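Local coordinates for centrosomal protein 120 (Oreochromis niloticus, PDB 6EWH), which probably acts at centrioles and basal bodies in the building of cilia and is represented here by its second C2 domain, at residues Gly17-Gly22 with Leu67-Thr72; Phe60-Ser65 with Ile71-Phe76; Gln111-Leu114 with His119-Gly122. The protein carries 1 engineered substitution. All coordinates share one frame; numbering follows the deposited sequence.

Contact 1: residues Gly17-Gly22 with Leu67-Thr72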
loop_
_atom_site.group_PDB
_atom_site.type_symbol
_atom_site.label_atom_id
_atom_site.label_comp_id
_atom_site.label_asym_id
_atom_site.label_seq_id
_atom_site.Cartn_x
_atom_site.Cartn_y
_atom_site.Cartn_z
ATOM N N GLY A 17 -2.690 -20.564 5.131
ATOM C CA GLY A 17 -2.652 -19.395 4.271
ATOM C C GLY A 17 -3.560 -18.278 4.735
ATOM O O GLY A 17 -4.207 -17.623 3.906
ATOM N N TYR A 18 -3.654 -18.069 6.046
ATOM C CA TYR A 18 -4.263 -16.872 6.609
ATOM C C TYR A 18 -3.480 -16.449 7.845
ATOM O O TYR A 18 -2.646 -17.195 8.366
ATOM C CB TYR A 18 -5.762 -17.048 6.904
ATOM C CG TYR A 18 -6.103 -18.125 7.920
ATOM C CD1 TYR A 18 -5.821 -17.952 9.269
ATOM C CD2 TYR A 18 -6.750 -19.284 7.530
ATOM C CE1 TYR A 18 -6.141 -18.925 10.197
ATOM C CE2 TYR A 18 -7.084 -20.258 8.455
ATOM C CZ TYR A 18 -6.773 -20.071 9.782
ATOM O OH TYR A 18 -7.096 -21.035 10.705
ATOM N N HIS A 19 -3.764 -15.241 8.323
ATOM C CA HIS A 19 -3.131 -14.696 9.517
ATOM C C HIS A 19 -4.153 -14.642 10.644
ATOM O O HIS A 19 -5.241 -14.088 10.470
ATOM C CB HIS A 19 -2.612 -13.284 9.228
ATOM C CG HIS A 19 -1.631 -13.221 8.099
ATOM N ND1 HIS A 19 -2.009 -13.343 6.778
ATOM C CD2 HIS A 19 -0.287 -13.064 8.094
ATOM C CE1 HIS A 19 -0.938 -13.259 6.007
ATOM N NE2 HIS A 19 0.119 -13.089 6.781
ATOM N N GLN A 20 -3.812 -15.222 11.799
ATOM C CA GLN A 20 -4.679 -15.158 12.972
ATOM C C GLN A 20 -4.360 -13.907 13.780
ATOM O O GLN A 20 -3.197 -13.657 14.114
ATOM C CB GLN A 20 -4.487 -16.397 13.850
ATOM C CG GLN A 20 -5.287 -16.365 15.164
ATOM C CD GLN A 20 -6.778 -16.589 14.959
ATOM O OE1 GLN A 20 -7.193 -17.458 14.190
ATOM N NE2 GLN A 20 -7.594 -15.789 15.643
ATOM N N VAL A 21 -5.392 -13.121 14.090
ATOM C CA VAL A 21 -5.274 -11.936 14.935
ATOM C C VAL A 21 -6.237 -12.094 16.103
ATOM O O VAL A 21 -7.460 -12.138 15.913
ATOM C CB VAL A 21 -5.554 -10.637 14.160
ATOM C CG1 VAL A 21 -5.424 -9.431 15.098
ATOM C CG2 VAL A 21 -4.605 -10.507 12.982
ATOM N N GLY A 22 -5.689 -12.185 17.309
ATOM C CA GLY A 22 -6.488 -12.422 18.486
ATOM C C GLY A 22 -6.537 -13.898 18.820
ATOM O O GLY A 22 -6.133 -14.750 18.021
ATOM N N LEU A 67 1.483 -6.678 6.549
ATOM C CA LEU A 67 1.499 -7.603 7.685
ATOM C C LEU A 67 2.661 -8.597 7.600
ATOM O O LEU A 67 2.498 -9.807 7.773
ATOM C CB LEU A 67 0.156 -8.313 7.862
ATOM C CG LEU A 67 -1.058 -7.414 8.102
ATOM C CD1 LEU A 67 -2.282 -8.256 8.428
ATOM C CD2 LEU A 67 -0.794 -6.398 9.188
ATOM N N GLY A 68 3.848 -8.077 7.303
ATOM C CA GLY A 68 5.026 -8.920 7.234
ATOM C C GLY A 68 5.216 -9.681 5.939
ATOM O O GLY A 68 6.153 -10.482 5.838
ATOM N N ASN A 69 4.369 -9.460 4.943
ATOM C CA ASN A 69 4.515 -10.098 3.642
ATOM C C ASN A 69 5.133 -9.114 2.658
ATOM O O ASN A 69 4.595 -8.022 2.458
ATOM C CB ASN A 69 3.148 -10.528 3.114
ATOM C CG ASN A 69 2.515 -11.597 3.968
ATOM O OD1 ASN A 69 2.850 -12.771 3.841
ATOM N ND2 ASN A 69 1.616 -11.195 4.862
ATOM N N ASP A 70 6.242 -9.507 2.032
ATOM C CA ASP A 70 6.890 -8.651 1.040
ATOM C C ASP A 70 6.122 -8.750 -0.269
ATOM O O ASP A 70 5.929 -9.849 -0.799
ATOM C CB ASP A 70 8.343 -9.069 0.821
ATOM C CG ASP A 70 9.239 -8.722 2.000
ATOM O OD1 ASP A 70 8.977 -7.714 2.688
ATOM O OD2 ASP A 70 10.209 -9.469 2.244
ATOM N N ILE A 71 5.675 -7.607 -0.782
ATOM C CA ILE A 71 4.862 -7.549 -1.986
ATOM C C ILE A 71 5.551 -6.648 -3.002
ATOM O O ILE A 71 5.961 -5.531 -2.679
ATOM C CB ILE A 71 3.433 -7.079 -1.657
ATOM C CG1 ILE A 71 2.749 -8.145 -0.788
ATOM C CG2 ILE A 71 2.650 -6.775 -2.938
ATOM C CD1 ILE A 71 1.486 -7.697 -0.112
ATOM N N THR A 72 5.684 -7.142 -4.229
ATOM C CA THR A 72 6.179 -6.341 -5.337
ATOM C C THR A 72 5.146 -6.348 -6.450
ATOM O O THR A 72 4.490 -7.365 -6.702
ATOM C CB THR A 72 7.513 -6.843 -5.900
ATOM O OG1 THR A 72 7.354 -8.167 -6.419
ATOM C CG2 THR A 72 8.601 -6.842 -4.821
#

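Contact 2: residues Phe60-Ser65 with Ile71-Phe76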
loop_
_atom_site.group_PDB
_atom_site.type_symbol
_atom_site.label_atom_id
_atom_site.label_comp_id
_atom_site.label_asym_id
_atom_site.label_seq_id
_atom_site.Cartn_x
_atom_site.Cartn_y
_atom_site.Cartn_z
ATOM N N PHE A 60 10.736 -0.375 -13.308
ATOM C CA PHE A 60 10.266 0.191 -12.052
ATOM C C PHE A 60 9.109 -0.643 -11.524
ATOM O O PHE A 60 8.373 -1.269 -12.289
ATOM C CB PHE A 60 9.833 1.659 -12.242
ATOM C CG PHE A 60 10.885 2.511 -12.900
ATOM C CD1 PHE A 60 11.841 3.167 -12.133
ATOM C CD2 PHE A 60 10.925 2.651 -14.277
ATOM C CE1 PHE A 60 12.819 3.953 -12.736
ATOM C CE2 PHE A 60 11.907 3.435 -14.883
ATOM C CZ PHE A 60 12.848 4.085 -14.105
ATOM N N PHE A 61 8.964 -0.673 -10.200
ATOM C CA PHE A 61 7.891 -1.441 -9.587
ATOM C C PHE A 61 7.654 -0.872 -8.197
ATOM O O PHE A 61 8.465 -0.103 -7.672
ATOM C CB PHE A 61 8.237 -2.935 -9.501
ATOM C CG PHE A 61 9.466 -3.227 -8.679
ATOM C CD1 PHE A 61 10.727 -3.169 -9.257
ATOM C CD2 PHE A 61 9.355 -3.547 -7.334
ATOM C CE1 PHE A 61 11.868 -3.422 -8.500
ATOM C CE2 PHE A 61 10.490 -3.801 -6.568
ATOM C CZ PHE A 61 11.745 -3.734 -7.155
ATOM N N PHE A 62 6.528 -1.247 -7.609
ATOM C CA PHE A 62 6.223 -0.845 -6.241
ATOM C C PHE A 62 6.473 -1.986 -5.270
ATOM O O PHE A 62 6.235 -3.159 -5.582
ATOM C CB PHE A 62 4.783 -0.333 -6.120
ATOM C CG PHE A 62 4.515 0.842 -7.010
ATOM C CD1 PHE A 62 4.949 2.111 -6.652
ATOM C CD2 PHE A 62 3.879 0.665 -8.229
ATOM C CE1 PHE A 62 4.733 3.194 -7.496
ATOM C CE2 PHE A 62 3.659 1.739 -9.074
ATOM C CZ PHE A 62 4.084 3.006 -8.709
ATOM N N TYR A 63 6.964 -1.626 -4.082
ATOM C CA TYR A 63 7.200 -2.580 -3.012
ATOM C C TYR A 63 6.518 -2.098 -1.745
ATOM O O TYR A 63 6.567 -0.906 -1.416
ATOM C CB TYR A 63 8.707 -2.751 -2.714
ATOM C CG TYR A 63 8.926 -3.368 -1.356
ATOM C CD1 TYR A 63 8.807 -4.742 -1.179
ATOM C CD2 TYR A 63 9.192 -2.577 -0.236
ATOM C CE1 TYR A 63 8.961 -5.324 0.061
ATOM C CE2 TYR A 63 9.340 -3.159 1.019
ATOM C CZ TYR A 63 9.229 -4.530 1.154
ATOM O OH TYR A 63 9.386 -5.126 2.384
ATOM N N TYR A 64 5.918 -3.028 -1.006
ATOM C CA TYR A 64 5.500 -2.734 0.355
ATOM C C TYR A 64 5.411 -4.020 1.147
ATOM O O TYR A 64 5.315 -5.115 0.586
ATOM C CB TYR A 64 4.177 -1.971 0.415
ATOM C CG TYR A 64 3.042 -2.604 -0.349
ATOM C CD1 TYR A 64 2.846 -2.301 -1.687
ATOM C CD2 TYR A 64 2.146 -3.468 0.276
ATOM C CE1 TYR A 64 1.788 -2.871 -2.401
ATOM C CE2 TYR A 64 1.096 -4.018 -0.414
ATOM C CZ TYR A 64 0.916 -3.725 -1.744
ATOM O OH TYR A 64 -0.126 -4.287 -2.444
ATOM N N SER A 65 5.456 -3.867 2.467
ATOM C CA SER A 65 5.278 -4.967 3.398
ATOM C C SER A 65 3.868 -4.877 3.971
ATOM O O SER A 65 3.515 -3.870 4.591
ATOM C CB SER A 65 6.312 -4.851 4.517
ATOM O OG SER A 65 6.178 -5.921 5.425
ATOM N N ILE A 71 5.675 -7.607 -0.782
ATOM C CA ILE A 71 4.862 -7.549 -1.986
ATOM C C ILE A 71 5.551 -6.648 -3.002
ATOM O O ILE A 71 5.961 -5.531 -2.679
ATOM C CB ILE A 71 3.433 -7.079 -1.657
ATOM C CG1 ILE A 71 2.749 -8.145 -0.788
ATOM C CG2 ILE A 71 2.650 -6.775 -2.938
ATOM C CD1 ILE A 71 1.486 -7.697 -0.112
ATOM N N THR A 72 5.684 -7.142 -4.229
ATOM C CA THR A 72 6.179 -6.341 -5.337
ATOM C C THR A 72 5.146 -6.348 -6.450
ATOM O O THR A 72 4.490 -7.365 -6.702
ATOM C CB THR A 72 7.513 -6.843 -5.900
ATOM O OG1 THR A 72 7.354 -8.167 -6.419
ATOM C CG2 THR A 72 8.601 -6.842 -4.821
ATOM N N SER A 73 5.028 -5.220 -7.134
ATOM C CA SER A 73 4.085 -5.103 -8.232
ATOM C C SER A 73 4.747 -5.418 -9.575
ATOM O O SER A 73 5.962 -5.610 -9.680
ATOM C CB SER A 73 3.475 -3.704 -8.254
ATOM O OG SER A 73 4.410 -2.750 -8.750
ATOM N N GLU A 74 3.916 -5.445 -10.615
ATOM C CA GLU A 74 4.376 -5.801 -11.954
ATOM C C GLU A 74 5.299 -4.719 -12.500
ATOM O O GLU A 74 4.927 -3.543 -12.521
ATOM C CB GLU A 74 3.163 -5.952 -12.862
ATOM C CG GLU A 74 3.498 -6.224 -14.313
ATOM C CD GLU A 74 3.539 -7.706 -14.624
ATOM O OE1 GLU A 74 3.725 -8.510 -13.687
ATOM O OE2 GLU A 74 3.361 -8.065 -15.809
ATOM N N PRO A 75 6.493 -5.068 -12.961
ATOM C CA PRO A 75 7.428 -4.037 -13.423
ATOM C C PRO A 75 6.894 -3.268 -14.627
ATOM O O PRO A 75 6.150 -3.802 -15.452
ATOM C CB PRO A 75 8.674 -4.845 -13.792
ATOM C CG PRO A 75 8.585 -6.070 -12.933
ATOM C CD PRO A 75 7.125 -6.393 -12.847
ATOM N N PHE A 76 7.263 -1.991 -14.700
ATOM C CA PHE A 76 6.914 -1.133 -15.829
ATOM C C PHE A 76 8.102 -0.262 -16.216
ATOM O O PHE A 76 8.989 0.018 -15.406
ATOM C CB PHE A 76 5.645 -0.298 -15.556
ATOM C CG PHE A 76 5.780 0.682 -14.412
ATOM C CD1 PHE A 76 5.665 0.258 -13.101
ATOM C CD2 PHE A 76 5.988 2.028 -14.661
ATOM C CE1 PHE A 76 5.779 1.162 -12.055
ATOM C CE2 PHE A 76 6.100 2.937 -13.617
ATOM C CZ PHE A 76 5.991 2.503 -12.320
#

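Contact 3: residues Gln111-Leu114 with His119-Gly122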
loop_
_atom_site.group_PDB
_atom_site.type_symbol
_atom_site.label_atom_id
_atom_site.label_comp_id
_atom_site.label_asym_id
_atom_site.label_seq_id
_atom_site.Cartn_x
_atom_site.Cartn_y
_atom_site.Cartn_z
ATOM N N GLN A 111 4.245 1.612 4.155
ATOM C CA GLN A 111 5.189 2.404 3.375
ATOM C C GLN A 111 5.332 1.775 1.996
ATOM O O GLN A 111 5.905 0.693 1.843
ATOM C CB GLN A 111 6.535 2.546 4.079
ATOM C CG GLN A 111 6.546 3.657 5.118
ATOM C CD GLN A 111 7.902 3.840 5.769
ATOM O OE1 GLN A 111 8.622 2.872 6.014
ATOM N NE2 GLN A 111 8.259 5.088 6.050
ATOM N N ILE A 112 4.807 2.456 0.986
ATOM C CA ILE A 112 4.867 1.949 -0.385
ATOM C C ILE A 112 6.008 2.657 -1.096
ATOM O O ILE A 112 6.044 3.891 -1.142
ATOM C CB ILE A 112 3.538 2.151 -1.121
ATOM C CG1 ILE A 112 2.417 1.405 -0.386
ATOM C CG2 ILE A 112 3.680 1.694 -2.575
ATOM C CD1 ILE A 112 1.045 1.685 -0.952
ATOM N N HIS A 113 6.932 1.881 -1.651
ATOM C CA HIS A 113 8.135 2.404 -2.282
ATOM C C HIS A 113 8.032 2.253 -3.789
ATOM O O HIS A 113 7.624 1.200 -4.288
ATOM C CB HIS A 113 9.361 1.614 -1.822
ATOM C CG HIS A 113 9.752 1.880 -0.404
ATOM N ND1 HIS A 113 10.850 2.645 -0.069
ATOM C CD2 HIS A 113 9.186 1.500 0.765
ATOM C CE1 HIS A 113 10.946 2.716 1.247
ATOM N NE2 HIS A 113 9.946 2.034 1.777
ATOM N N LEU A 114 8.434 3.291 -4.511
ATOM C CA LEU A 114 8.743 3.153 -5.925
ATOM C C LEU A 114 10.202 2.733 -6.032
ATOM O O LEU A 114 11.085 3.398 -5.474
ATOM C CB LEU A 114 8.533 4.470 -6.668
ATOM C CG LEU A 114 9.064 4.476 -8.104
ATOM C CD1 LEU A 114 8.263 3.516 -8.982
ATOM C CD2 LEU A 114 9.077 5.903 -8.711
ATOM N N HIS A 119 17.043 -0.162 -5.463
ATOM C CA HIS A 119 16.996 1.193 -4.935
ATOM C C HIS A 119 15.562 1.662 -4.779
ATOM O O HIS A 119 14.742 1.499 -5.689
ATOM C CB HIS A 119 17.671 2.177 -5.883
ATOM C CG HIS A 119 19.145 1.986 -5.998
ATOM N ND1 HIS A 119 19.731 1.410 -7.103
ATOM C CD2 HIS A 119 20.152 2.290 -5.147
ATOM C CE1 HIS A 119 21.038 1.369 -6.928
ATOM N NE2 HIS A 119 21.321 1.896 -5.751
ATOM N N SER A 120 15.283 2.299 -3.649
ATOM C CA SER A 120 14.037 3.024 -3.464
ATOM C C SER A 120 14.229 4.442 -3.979
ATOM O O SER A 120 15.141 5.152 -3.540
ATOM C CB SER A 120 13.623 3.044 -1.994
ATOM O OG SER A 120 12.490 3.874 -1.815
ATOM N N LEU A 121 13.386 4.842 -4.918
ATOM C CA LEU A 121 13.374 6.204 -5.423
ATOM C C LEU A 121 12.469 7.114 -4.616
ATOM O O LEU A 121 12.585 8.339 -4.711
ATOM C CB LEU A 121 12.873 6.191 -6.863
ATOM C CG LEU A 121 13.769 5.453 -7.856
ATOM C CD1 LEU A 121 13.123 5.438 -9.228
ATOM C CD2 LEU A 121 15.128 6.126 -7.912
ATOM N N GLY A 122 11.568 6.558 -3.834
ATOM C CA GLY A 122 10.668 7.384 -3.068
ATOM C C GLY A 122 9.647 6.507 -2.395
ATOM O O GLY A 122 9.462 5.354 -2.795
#

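Contact 1: residues Gly17-Gly22 with Leu67-Thr72
His19 reaches across the gap between two beta sheets and sets the NE2 side of its imidazole against the side-chain amide of Asn69. The motif is the beta sandwich of a C2 domain: strand 18-21 belongs to the six-stranded mixed sheet, whereas strand 69-72 is an outer strand of the four-stranded antiparallel one. The backbones stay well apart, with His19 CA and Leu67 CA, the nearest pair, separated by 8.7 Å, and the His19 ring and the Asn69 amide bridge the space. His19 and Asn69 approach from opposite directions, and the imidazole and amide planes stand at 90° to each other. His19 CG lies beside its own backbone N (chi1 -58°), which sends the ring out from strand 18-21 to the opposing sheet. Histidine suits this buried place because its two nitrogens lie on different sides of the ring: ND1 is hydrogen-bonded to the carbonyl oxygen of Arg92 on the adjoining strand 87-95, while NE2 lies beside the Asn69 amide. The amide in turn is anchored by a bond from its ND2 to Leu66 O, near the tight turn of the hairpin. With an alanine here, Arg92 O would probably lose its imidazole partner, and a gap would be likely to open beside the Asn69 amide. The side chain of Leu67, in that turn, comes no nearer than 4.8 Å, from its CB to His19 CD2, yet it joins Val21 in packing on Ala10, Ile93 and Phe103, so that apolar packing continues beside the polar pair. Within segment 17-22, Gln20 NE2 donates to Gly22 O, coming in from above the carbonyl plane. At the junction of the sheets, Asn69 ND2 lies 3.1 Å from His19 NE2 and 3.5 Å from His19 CE1.

Contact 2: residues Phe60-Ser65 with Ile71-Phe76
Phe60 and Phe76 are joined by two backbone hydrogen bonds, one in each direction, as are Tyr64 and Ile71 nearer the turn; the segments run antiparallel, as the arms of a beta hairpin. Between these pairs the register slips by one residue, and Ser73 spans the break. Its N donates to Phe62 O at 2.8 Å, and its hydroxyl stands in for a strand carbonyl, Ser73 OG accepting from Phe62 N at 2.8 Å in a nearly straight bond (167°). Ser73 OG lies between its own N and carbonyl carbon (chi1 75°), folded back against Phe62. CA-H...O contacts, such as Thr72 CA to Phe62 O, supplement the hydrogen bonds.

Aromatic packing forms the second layer. The CB of Phe60 rests over one face of the Phe76 ring, 4.1 Å from its centroid. The planes of the Phe62 and Phe76 rings are only 28° apart, but the rings are slid past each other and barely overlap, Phe62 CE2 meeting Phe76 CE1 at 3.7 Å, and Phe84 adds a third ring. Over a face of Tyr64 the beta-branched Ile71, in the conformer given, places its CG2 methyl in a CH-pi contact. On the opposite side of the sheet Thr72 CG2 touches Phe61 CE2. A small hydroxyl thus replaces the missing backbone acceptor, which implies that pairing can continue through an irregular edge while large rings seal the buried side.

Contact 3: residues Gln111-Leu114 with His119-Gly122
Leu114 pairs with two residues of the opposing strand, Leu121 and Gly122, in a classic beta bulge within the antiparallel hairpin 110-116/119-126. Leu114 N donates to Gly122 O at 2.9 Å, and Leu114 O receives Leu121 N at 2.8 Å, so both polar backbone atoms of this one residue are used across the contact. The extra residue is taken up by Leu121, whose backbone turns toward helical angles, and by the fully extended Gly122. The short segment axes stand 103° apart, far from a flat antiparallel pair, consistent with a strong bend or twist at the bulge, and one bridge, Leu114 with Gly122, links the two segments. Glycine suits the position because its phi of 173° is seldom adopted by residues that carry a CB.

Among the side chains, His113 and Ser120 carry the polar link. Ser120 OG lies in the plane of the imidazole, at its edge, 2.7 Å from His113 ND1, and the bond is almost perfectly straight. The hydroxyl is anti to the backbone N of Ser120 (chi1 174°), which extends it to the ring. A hydroxyl, able to give or to accept, matches an imidazole nitrogen in either protonation state. On the apolar side Leu114 CD2 meets Leu121 CD1 at 4.1 Å, two branched leucines packing at a slant.

Beyond the hairpin, Leu114 packs on Phe60 and Phe62 of the adjacent strand 60-66 and on Leu46 and Leu79 of loops, Leu121 touches Phe60 and Val47, and Ile112 reaches Leu172 and Val174 on strand 171-180 of the facing sheet.

In the fold
Contacts 2 and 3 lie side by side in the four-stranded sheet, their centres about 9 Å apart, in the order 69-72, 60-66, 110-116, 119-126. Tyr63 O and His113 N, 2.8 Å apart and probably hydrogen-bonded, tie the middle strands, while Phe60 CE1 packs 3.8 Å from Leu121 CD1, bringing the aromatic cluster of contact 2 up to the bulge of contact 3. Contact 1 shares Ile71 and Thr72 with contact 2, and Asp70 OD1 lies 2.6 Å from Tyr63 OH, a probable hydrogen bond. Contact 1 differs in joining this sheet to the other one. Its centre is about 17 Å from that of contact 2 and about 20 Å from that of contact 3, which it does not touch.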